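Local atomic coordinates of uncharacterized protein (Gallus gallus, PDB entry 3WXB), a protein that probably reduces carbonyl compounds with NADPH or NADH, as a member of the short-chain dehydrogenase/reductase family with a Rossmann fold. Residues Asp126-Lys131 with Ala195-Cys200; Met207-Gln212 with Cys223-Pro228. One frame throughout, in Å; residues are numbered along the deposited sequence.

Contact 1: Asp126-Lys131 with Ala195-Cys200; sequences DNETLK and ALSYRC. With NDP (NADPH dihydro-nicotinamide-adenine-dinucleotide phosphate), chain C; EDO (1,2-ethanediol), chain D.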
loop_
_atom_site.group_PDB
_atom_site.type_symbol
_atom_site.label_atom_id
_atom_site.label_comp_id
_atom_site.label_asym_id
_atom_site.label_seq_id
_atom_site.Cartn_x
_atom_site.Cartn_y
_atom_site.Cartn_z
ATOM N N ASP A 126 -17.820 1.838 -4.499
ATOM C CA ASP A 126 -18.845 0.864 -4.884
ATOM C C ASP A 126 -18.488 0.214 -6.175
ATOM O O ASP A 126 -18.857 -0.935 -6.408
ATOM C CB ASP A 126 -20.218 1.525 -5.039
ATOM C CG ASP A 126 -20.875 1.771 -3.723
ATOM O OD1 ASP A 126 -20.353 1.379 -2.662
ATOM O OD2 ASP A 126 -21.948 2.372 -3.741
ATOM N N ASN A 127 -17.753 0.905 -7.027
ATOM C CA ASN A 127 -17.467 0.248 -8.267
ATOM C C ASN A 127 -15.993 0.000 -8.524
ATOM O O ASN A 127 -15.600 -0.267 -9.658
ATOM C CB ASN A 127 -18.186 0.925 -9.422
ATOM C CG ASN A 127 -17.896 2.341 -9.484
ATOM O OD1 ASN A 127 -16.727 2.719 -9.419
ATOM N ND2 ASN A 127 -18.935 3.180 -9.575
ATOM N N GLU A 128 -15.186 0.055 -7.447
ATOM C CA GLU A 128 -13.840 -0.457 -7.484
ATOM C C GLU A 128 -13.845 -1.919 -7.928
ATOM O O GLU A 128 -14.776 -2.658 -7.580
ATOM C CB GLU A 128 -13.273 -0.298 -6.058
ATOM C CG GLU A 128 -11.771 -0.171 -5.960
ATOM C CD GLU A 128 -11.064 0.661 -7.053
ATOM O OE1 GLU A 128 -10.671 0.064 -8.054
ATOM O OE2 GLU A 128 -10.800 1.868 -6.833
ATOM N N THR A 129 -12.861 -2.363 -8.721
ATOM C CA THR A 129 -12.841 -3.778 -9.134
ATOM C C THR A 129 -11.555 -4.534 -8.817
ATOM O O THR A 129 -10.499 -3.925 -8.596
ATOM C CB THR A 129 -13.123 -3.960 -10.648
ATOM O OG1 THR A 129 -12.038 -3.420 -11.414
ATOM C CG2 THR A 129 -14.434 -3.306 -11.044
ATOM N N LEU A 130 -11.579 -5.853 -8.841
ATOM C CA LEU A 130 -10.366 -6.644 -8.759
ATOM C C LEU A 130 -9.357 -6.208 -9.814
ATOM O O LEU A 130 -8.271 -5.886 -9.495
ATOM C CB LEU A 130 -10.649 -8.137 -8.865
ATOM C CG LEU A 130 -9.591 -9.235 -8.830
ATOM C CD1 LEU A 130 -8.451 -8.962 -9.637
ATOM C CD2 LEU A 130 -9.191 -9.670 -7.555
ATOM N N LYS A 131 -9.776 -6.159 -11.065
ATOM C CA LYS A 131 -8.937 -5.703 -12.175
ATOM C C LYS A 131 -8.321 -4.297 -11.944
ATOM O O LYS A 131 -7.119 -4.097 -12.175
ATOM C CB LYS A 131 -9.760 -5.644 -13.481
ATOM C CG LYS A 131 -8.961 -5.106 -14.689
ATOM C CD LYS A 131 -9.824 -5.001 -15.982
ATOM C CE LYS A 131 -8.969 -4.523 -17.181
ATOM N NZ LYS A 131 -8.998 -3.021 -17.175
ATOM N N ALA A 195 -11.031 7.140 -5.356
ATOM C CA ALA A 195 -9.898 6.455 -6.016
ATOM C C ALA A 195 -9.117 5.517 -5.096
ATOM O O ALA A 195 -7.890 5.619 -4.968
ATOM C CB ALA A 195 -8.993 7.497 -6.651
ATOM N N LEU A 196 -9.831 4.554 -4.501
ATOM C CA LEU A 196 -9.235 3.625 -3.590
ATOM C C LEU A 196 -8.045 2.905 -4.146
ATOM O O LEU A 196 -7.029 2.763 -3.463
ATOM C CB LEU A 196 -10.268 2.599 -3.137
ATOM C CG LEU A 196 -11.091 2.941 -1.906
ATOM C CD1 LEU A 196 -11.858 4.265 -2.125
ATOM C CD2 LEU A 196 -12.107 1.753 -1.587
ATOM N N SER A 197 -8.158 2.412 -5.390
ATOM C CA SER A 197 -7.036 1.705 -6.021
ATOM C C SER A 197 -5.745 2.566 -6.030
ATOM O O SER A 197 -4.664 2.039 -5.759
ATOM C CB SER A 197 -7.350 1.246 -7.463
ATOM O OG SER A 197 -7.699 2.324 -8.306
ATOM N N TYR A 198 -5.899 3.844 -6.354
ATOM C CA TYR A 198 -4.744 4.787 -6.326
ATOM C C TYR A 198 -4.198 5.007 -4.886
ATOM O O TYR A 198 -3.005 4.849 -4.670
ATOM C CB TYR A 198 -5.158 6.093 -6.889
ATOM C CG TYR A 198 -4.040 7.138 -6.979
ATOM C CD1 TYR A 198 -3.097 7.079 -8.005
ATOM C CD2 TYR A 198 -3.972 8.198 -6.074
ATOM C CE1 TYR A 198 -2.066 8.078 -8.160
ATOM C CE2 TYR A 198 -2.950 9.215 -6.227
ATOM C CZ TYR A 198 -2.033 9.123 -7.256
ATOM O OH TYR A 198 -1.057 10.053 -7.428
ATOM N N ARG A 199 -5.088 5.283 -3.920
ATOM C CA ARG A 199 -4.719 5.583 -2.524
ATOM C C ARG A 199 -4.028 4.386 -1.886
ATOM O O ARG A 199 -2.993 4.494 -1.196
ATOM C CB ARG A 199 -5.965 6.044 -1.687
ATOM C CG ARG A 199 -6.667 7.263 -2.247
ATOM C CD ARG A 199 -7.775 7.698 -1.311
ATOM N NE ARG A 199 -8.376 8.894 -1.864
ATOM C CZ ARG A 199 -7.946 10.136 -1.618
ATOM N NH1 ARG A 199 -6.908 10.365 -0.754
ATOM N NH2 ARG A 199 -8.551 11.152 -2.205
ATOM N N CYS A 200 -4.610 3.206 -2.081
ATOM C CA CYS A 200 -4.001 1.980 -1.505
ATOM C C CYS A 200 -2.624 1.754 -2.133
ATOM O O CYS A 200 -1.634 1.379 -1.379
ATOM C CB CYS A 200 -4.906 0.726 -1.754
ATOM S SG CYS A 200 -6.394 0.789 -0.767
HETATM P PA NDP C . 0.449 11.788 -16.046
HETATM O O1A NDP C . -0.806 10.981 -16.122
HETATM O O2A NDP C . 0.409 13.084 -16.591
HETATM O O5B NDP C . 1.604 11.076 -16.675
HETATM C C5B NDP C . 1.732 9.643 -16.454
HETATM C C4B NDP C . 3.061 9.229 -16.983
HETATM O O4B NDP C . 3.407 7.806 -16.534
HETATM C C3B NDP C . 3.105 9.164 -18.528
HETATM O O3B NDP C . 4.539 9.339 -18.887
HETATM C C2B NDP C . 2.711 7.700 -18.792
HETATM O O2B NDP C . 3.110 7.208 -20.090
HETATM C C1B NDP C . 3.523 6.967 -17.689
HETATM N N9A NDP C . 2.906 5.559 -17.427
HETATM C C8A NDP C . 1.687 5.206 -16.949
HETATM N N7A NDP C . 1.612 3.861 -16.935
HETATM C C5A NDP C . 2.697 3.379 -17.520
HETATM C C6A NDP C . 3.108 2.123 -17.767
HETATM N N6A NDP C . 2.300 1.098 -17.444
HETATM N N1A NDP C . 4.314 1.903 -18.316
HETATM C C2A NDP C . 5.154 2.953 -18.590
HETATM N N3A NDP C . 4.706 4.245 -18.352
HETATM C C4A NDP C . 3.516 4.422 -17.786
HETATM O O3 NDP C . 0.783 11.769 -14.438
HETATM P PN NDP C . 1.626 12.917 -13.673
HETATM O O1N NDP C . 0.669 13.855 -13.101
HETATM O O2N NDP C . 2.764 13.377 -14.492
HETATM O O5D NDP C . 2.138 11.962 -12.454
HETATM C C5D NDP C . 3.468 11.418 -12.336
HETATM C C4D NDP C . 3.618 10.844 -10.919
HETATM O O4D NDP C . 3.299 11.853 -9.973
HETATM C C3D NDP C . 2.549 9.731 -10.718
HETATM O O3D NDP C . 3.215 8.704 -9.993
HETATM C C2D NDP C . 1.486 10.350 -9.904
HETATM O O2D NDP C . 0.795 9.389 -9.109
HETATM C C1D NDP C . 2.270 11.325 -9.058
HETATM N N1N NDP C . 1.399 12.409 -8.535
HETATM C C2N NDP C . 0.749 13.333 -9.368
HETATM C C3N NDP C . -0.055 14.336 -8.817
HETATM C C7N NDP C . -0.681 15.321 -9.604
HETATM O O7N NDP C . -1.404 16.158 -9.059
HETATM N N7N NDP C . -0.349 15.374 -10.932
HETATM C C4N NDP C . -0.261 14.388 -7.423
HETATM C C5N NDP C . 0.359 13.476 -6.559
HETATM C C6N NDP C . 1.169 12.462 -7.095
HETATM P P2B NDP C . 2.061 7.282 -21.365
HETATM O O1X NDP C . 2.660 6.174 -22.122
HETATM O O2X NDP C . 2.235 8.671 -21.814
HETATM O O3X NDP C . 0.735 6.958 -20.774
HETATM C C1 EDO D . -3.702 13.108 -7.689
HETATM O O1 EDO D . -5.161 13.042 -7.730
HETATM C C2 EDO D . -3.277 13.409 -6.246
HETATM O O2 EDO D . -2.361 12.303 -6.009
HETATM O O HOH W 1 -12.361 3.735 -5.526
#
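Glu128 places its carboxylate at the N terminus of helix 196-216, the helix of this Rossmann-fold reductase that presents Tyr198 to NADPH; Tyr198 and Lys202 have the spacing of the YxxxK signature of short-chain dehydrogenases. Ala195 occupies the N-cap position, and the two N-H groups that follow reach Glu128, Ser197 directly and Leu196 through a water. Ser197 N donates to Glu128 OE2 at 3.1 Å, with an N-H...O angle of 155°. The bond is fairly straight but reaches the oxygen from above the carboxylate, 64° out of its plane. The water lies 2.8 Å from both Leu196 N and Glu128 OE2, accepting from the nitrogen and donating to the oxygen. CG anti to the backbone N (chi1 -154°) and a bend at chi2 bring the Glu128 carboxylate to the helix start, and the other oxygen, OE1, takes a weak bond from Thr129 N. An anion here would probably be stabilised by the helix end. Both oxygens also pack against the side chain of Ser197, each 3.6 Å from its CB. Glu128 O bonds Gln149 NE2 of the second subunit, so the residue spans the dimer interface too. The Tyr198 side chain leads away from Glu128, and its OH is hydrogen-bonded to O2D of the nicotinamide ribose at 2.6 Å and to O2 of an ethanediol at 3.0 Å.

Contact 2: Met207-Gln212 with Cys223-Pro228; sequences MLTRCQ and CVALHP. With NDP (NADPH dihydro-nicotinamide-adenine-dinucleotide phosphate), chain C.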
loop_
_atom_site.group_PDB
_atom_site.type_symbol
_atom_site.label_atom_id
_atom_site.label_comp_id
_atom_site.label_asym_id
_atom_site.label_seq_id
_atom_site.Cartn_x
_atom_site.Cartn_y
_atom_site.Cartn_z
ATOM N N MET A 207 5.209 2.500 2.079
ATOM C CA MET A 207 5.732 1.318 2.699
ATOM C C MET A 207 6.941 0.789 1.999
ATOM O O MET A 207 7.964 0.469 2.667
ATOM C CB MET A 207 4.642 0.212 2.908
ATOM C CG MET A 207 5.227 -1.110 3.486
ATOM S SD MET A 207 6.154 -0.912 5.113
ATOM C CE MET A 207 4.781 -0.882 6.258
ATOM N N LEU A 208 6.848 0.626 0.664
ATOM C CA LEU A 208 7.996 0.116 -0.095
ATOM C C LEU A 208 9.241 0.977 0.150
ATOM O O LEU A 208 10.342 0.443 0.391
ATOM C CB LEU A 208 7.694 0.100 -1.585
ATOM C CG LEU A 208 8.838 -0.214 -2.533
ATOM C CD1 LEU A 208 9.465 -1.679 -2.244
ATOM C CD2 LEU A 208 8.339 -0.061 -4.034
ATOM N N THR A 209 9.043 2.278 0.085
ATOM C CA THR A 209 10.153 3.242 0.219
ATOM C C THR A 209 10.834 3.075 1.598
ATOM O O THR A 209 12.087 3.011 1.694
ATOM C CB THR A 209 9.642 4.655 0.076
ATOM O OG1 THR A 209 8.970 4.836 -1.176
ATOM C CG2 THR A 209 10.803 5.685 0.119
ATOM N N ARG A 210 10.029 2.993 2.633
ATOM C CA ARG A 210 10.513 2.704 3.966
ATOM C C ARG A 210 11.375 1.424 4.001
ATOM O O ARG A 210 12.475 1.446 4.500
ATOM C CB ARG A 210 9.339 2.609 4.937
ATOM C CG ARG A 210 9.630 2.882 6.382
ATOM C CD ARG A 210 9.975 4.301 6.526
ATOM N NE ARG A 210 9.779 4.902 7.822
ATOM C CZ ARG A 210 10.222 4.423 8.964
ATOM N NH1 ARG A 210 10.835 3.270 8.999
ATOM N NH2 ARG A 210 10.028 5.087 10.090
ATOM N N CYS A 211 10.842 0.315 3.485
ATOM C CA CYS A 211 11.571 -0.933 3.488
ATOM C C CYS A 211 12.887 -0.803 2.701
ATOM O O CYS A 211 13.902 -1.378 3.110
ATOM C CB CYS A 211 10.737 -2.126 2.902
ATOM S SG CYS A 211 9.284 -2.461 3.954
ATOM N N GLN A 212 12.834 -0.157 1.544
ATOM C CA GLN A 212 14.015 0.076 0.723
ATOM C C GLN A 212 15.048 0.883 1.549
ATOM O O GLN A 212 16.230 0.553 1.554
ATOM C CB GLN A 212 13.622 0.841 -0.536
ATOM C CG GLN A 212 12.867 0.017 -1.600
ATOM C CD GLN A 212 12.458 0.818 -2.830
ATOM O OE1 GLN A 212 12.567 0.338 -3.976
ATOM N NE2 GLN A 212 11.996 1.974 -2.632
ATOM N N CYS A 223 16.890 6.472 0.026
ATOM C CA CYS A 223 15.528 6.304 -0.533
ATOM C C CYS A 223 14.581 7.310 0.069
ATOM O O CYS A 223 14.701 7.641 1.269
ATOM C CB CYS A 223 14.987 4.898 -0.250
ATOM S SG CYS A 223 16.022 3.593 -0.790
ATOM N N VAL A 224 13.633 7.820 -0.710
ATOM C CA VAL A 224 12.707 8.815 -0.176
ATOM C C VAL A 224 11.423 8.797 -1.028
ATOM O O VAL A 224 11.510 8.446 -2.199
ATOM C CB VAL A 224 13.286 10.246 -0.182
ATOM C CG1 VAL A 224 13.477 10.814 -1.625
ATOM C CG2 VAL A 224 12.413 11.179 0.656
ATOM N N ALA A 225 10.285 9.146 -0.432
ATOM C CA ALA A 225 8.992 9.244 -1.141
ATOM C C ALA A 225 8.697 10.726 -1.201
ATOM O O ALA A 225 8.806 11.389 -0.148
ATOM C CB ALA A 225 7.889 8.551 -0.294
ATOM N N LEU A 226 8.312 11.262 -2.362
ATOM C CA LEU A 226 7.919 12.669 -2.488
ATOM C C LEU A 226 6.477 12.866 -2.932
ATOM O O LEU A 226 5.994 12.185 -3.861
ATOM C CB LEU A 226 8.788 13.371 -3.551
ATOM C CG LEU A 226 10.307 13.401 -3.317
ATOM C CD1 LEU A 226 11.028 14.203 -4.396
ATOM C CD2 LEU A 226 10.597 13.929 -1.943
ATOM N N HIS A 227 5.799 13.796 -2.310
ATOM C CA HIS A 227 4.549 14.282 -2.831
ATOM C C HIS A 227 4.843 15.526 -3.645
ATOM O O HIS A 227 5.417 16.479 -3.095
ATOM C CB HIS A 227 3.613 14.644 -1.664
ATOM C CG HIS A 227 2.335 15.274 -2.113
ATOM N ND1 HIS A 227 1.502 14.657 -3.037
ATOM C CD2 HIS A 227 1.771 16.472 -1.827
ATOM C CE1 HIS A 227 0.477 15.458 -3.289
ATOM N NE2 HIS A 227 0.612 16.559 -2.567
ATOM N N PRO A 228 4.465 15.546 -4.953
ATOM C CA PRO A 228 4.802 16.603 -5.916
ATOM C C PRO A 228 3.865 17.749 -5.832
ATOM O O PRO A 228 4.055 18.737 -6.502
ATOM C CB PRO A 228 4.699 15.896 -7.269
ATOM C CG PRO A 228 3.644 14.847 -7.023
ATOM C CD PRO A 228 3.828 14.367 -5.633
HETATM P PA NDP C . 0.449 11.788 -16.046
HETATM O O1A NDP C . -0.806 10.981 -16.122
HETATM O O2A NDP C . 0.409 13.084 -16.591
HETATM O O5B NDP C . 1.604 11.076 -16.675
HETATM C C5B NDP C . 1.732 9.643 -16.454
HETATM C C4B NDP C . 3.061 9.229 -16.983
HETATM O O4B NDP C . 3.407 7.806 -16.534
HETATM C C3B NDP C . 3.105 9.164 -18.528
HETATM O O3B NDP C . 4.539 9.339 -18.887
HETATM C C2B NDP C . 2.711 7.700 -18.792
HETATM O O2B NDP C . 3.110 7.208 -20.090
HETATM C C1B NDP C . 3.523 6.967 -17.689
HETATM N N9A NDP C . 2.906 5.559 -17.427
HETATM C C8A NDP C . 1.687 5.206 -16.949
HETATM N N7A NDP C . 1.612 3.861 -16.935
HETATM C C5A NDP C . 2.697 3.379 -17.520
HETATM C C6A NDP C . 3.108 2.123 -17.767
HETATM N N6A NDP C . 2.300 1.098 -17.444
HETATM N N1A NDP C . 4.314 1.903 -18.316
HETATM C C2A NDP C . 5.154 2.953 -18.590
HETATM N N3A NDP C . 4.706 4.245 -18.352
HETATM C C4A NDP C . 3.516 4.422 -17.786
HETATM O O3 NDP C . 0.783 11.769 -14.438
HETATM P PN NDP C . 1.626 12.917 -13.673
HETATM O O1N NDP C . 0.669 13.855 -13.101
HETATM O O2N NDP C . 2.764 13.377 -14.492
HETATM O O5D NDP C . 2.138 11.962 -12.454
HETATM C C5D NDP C . 3.468 11.418 -12.336
HETATM C C4D NDP C . 3.618 10.844 -10.919
HETATM O O4D NDP C . 3.299 11.853 -9.973
HETATM C C3D NDP C . 2.549 9.731 -10.718
HETATM O O3D NDP C . 3.215 8.704 -9.993
HETATM C C2D NDP C . 1.486 10.350 -9.904
HETATM O O2D NDP C . 0.795 9.389 -9.109
HETATM C C1D NDP C . 2.270 11.325 -9.058
HETATM N N1N NDP C . 1.399 12.409 -8.535
HETATM C C2N NDP C . 0.749 13.333 -9.368
HETATM C C3N NDP C . -0.055 14.336 -8.817
HETATM C C7N NDP C . -0.681 15.321 -9.604
HETATM O O7N NDP C . -1.404 16.158 -9.059
HETATM N N7N NDP C . -0.349 15.374 -10.932
HETATM C C4N NDP C . -0.261 14.388 -7.423
HETATM C C5N NDP C . 0.359 13.476 -6.559
HETATM C C6N NDP C . 1.169 12.462 -7.095
HETATM P P2B NDP C . 2.061 7.282 -21.365
HETATM O O1X NDP C . 2.660 6.174 -22.122
HETATM O O2X NDP C . 2.235 8.671 -21.814
HETATM O O3X NDP C . 0.735 6.958 -20.774
#
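Thr209, Cys223 and Gln212 carry the contact between helix 196-216 and strand 222-227, the second half of a beta-alpha-beta crossover in the parallel sheet of the Rossmann fold. Within these segments the helix and strand axes approach to 7.4 Å, and their N-to-C directions differ by 161°, so they run nearly antiparallel, as a helix returning the chain to the next parallel strand must. No hydrogen bond crosses between them; the joint is van der Waals packing of buried residues.

Thr209 loses the most surface. Chi1 of -57° sets OG1 beside the backbone N and anti to the carbonyl carbon, which puts CG2 anti to N and down on the strand backbone, 3.4 Å from Val224 C and 3.5 Å from Ala225 N. The hydroxyl takes a different role: Thr209 OG1 is hydrogen-bonded to Leu205 O, one turn back in the same helix, and to Asn176 ND2 on the neighbouring strand 173-177. The threonine is therefore anchored at its polar branch while the methyl presses on the strand. Ala225 adds its small CB beside the hydroxyl, 4.0 Å from Thr209 OG1.

Cys223 meets the helix one turn beyond Thr209, at Gln212. Its sulphur packs against Gln212 rather than Thr209, with SG 3.7 Å from Gln212 CB, while Cys223 CB faces the carbonyl of Thr209. Ser213 and Tyr216 of the same helix also touch this cysteine, extending the packing toward the helix C terminus.

At its C-terminal end the strand carries the chain to the cofactor. His227 CE1 comes within 3.8 Å of C5N of the nicotinamide ring, and Pro228 CG makes a closer van der Waals approach, 3.4 Å from C6N.

Contact 1 comes first along the chain: residues 126-131 lead into helix 130-160, and the chain passes through strand 173-177 before residues 195-200 close this long loop. Contact 2 follows in series, without overlap, and closes a much shorter loop between residues 207-212 and 223-228. Helix 196-216 serves both, with its N-terminal turn in contact 1 and a later part in contact 2, so the loop before helix 130-160 is tied through it to the sheet. The two centres lie about 21 Å apart, yet Tyr198 and Pro228 both reach NADPH. Leu196 packs on Cys211 of the second subunit, which brings the shared helix into the dimer interface.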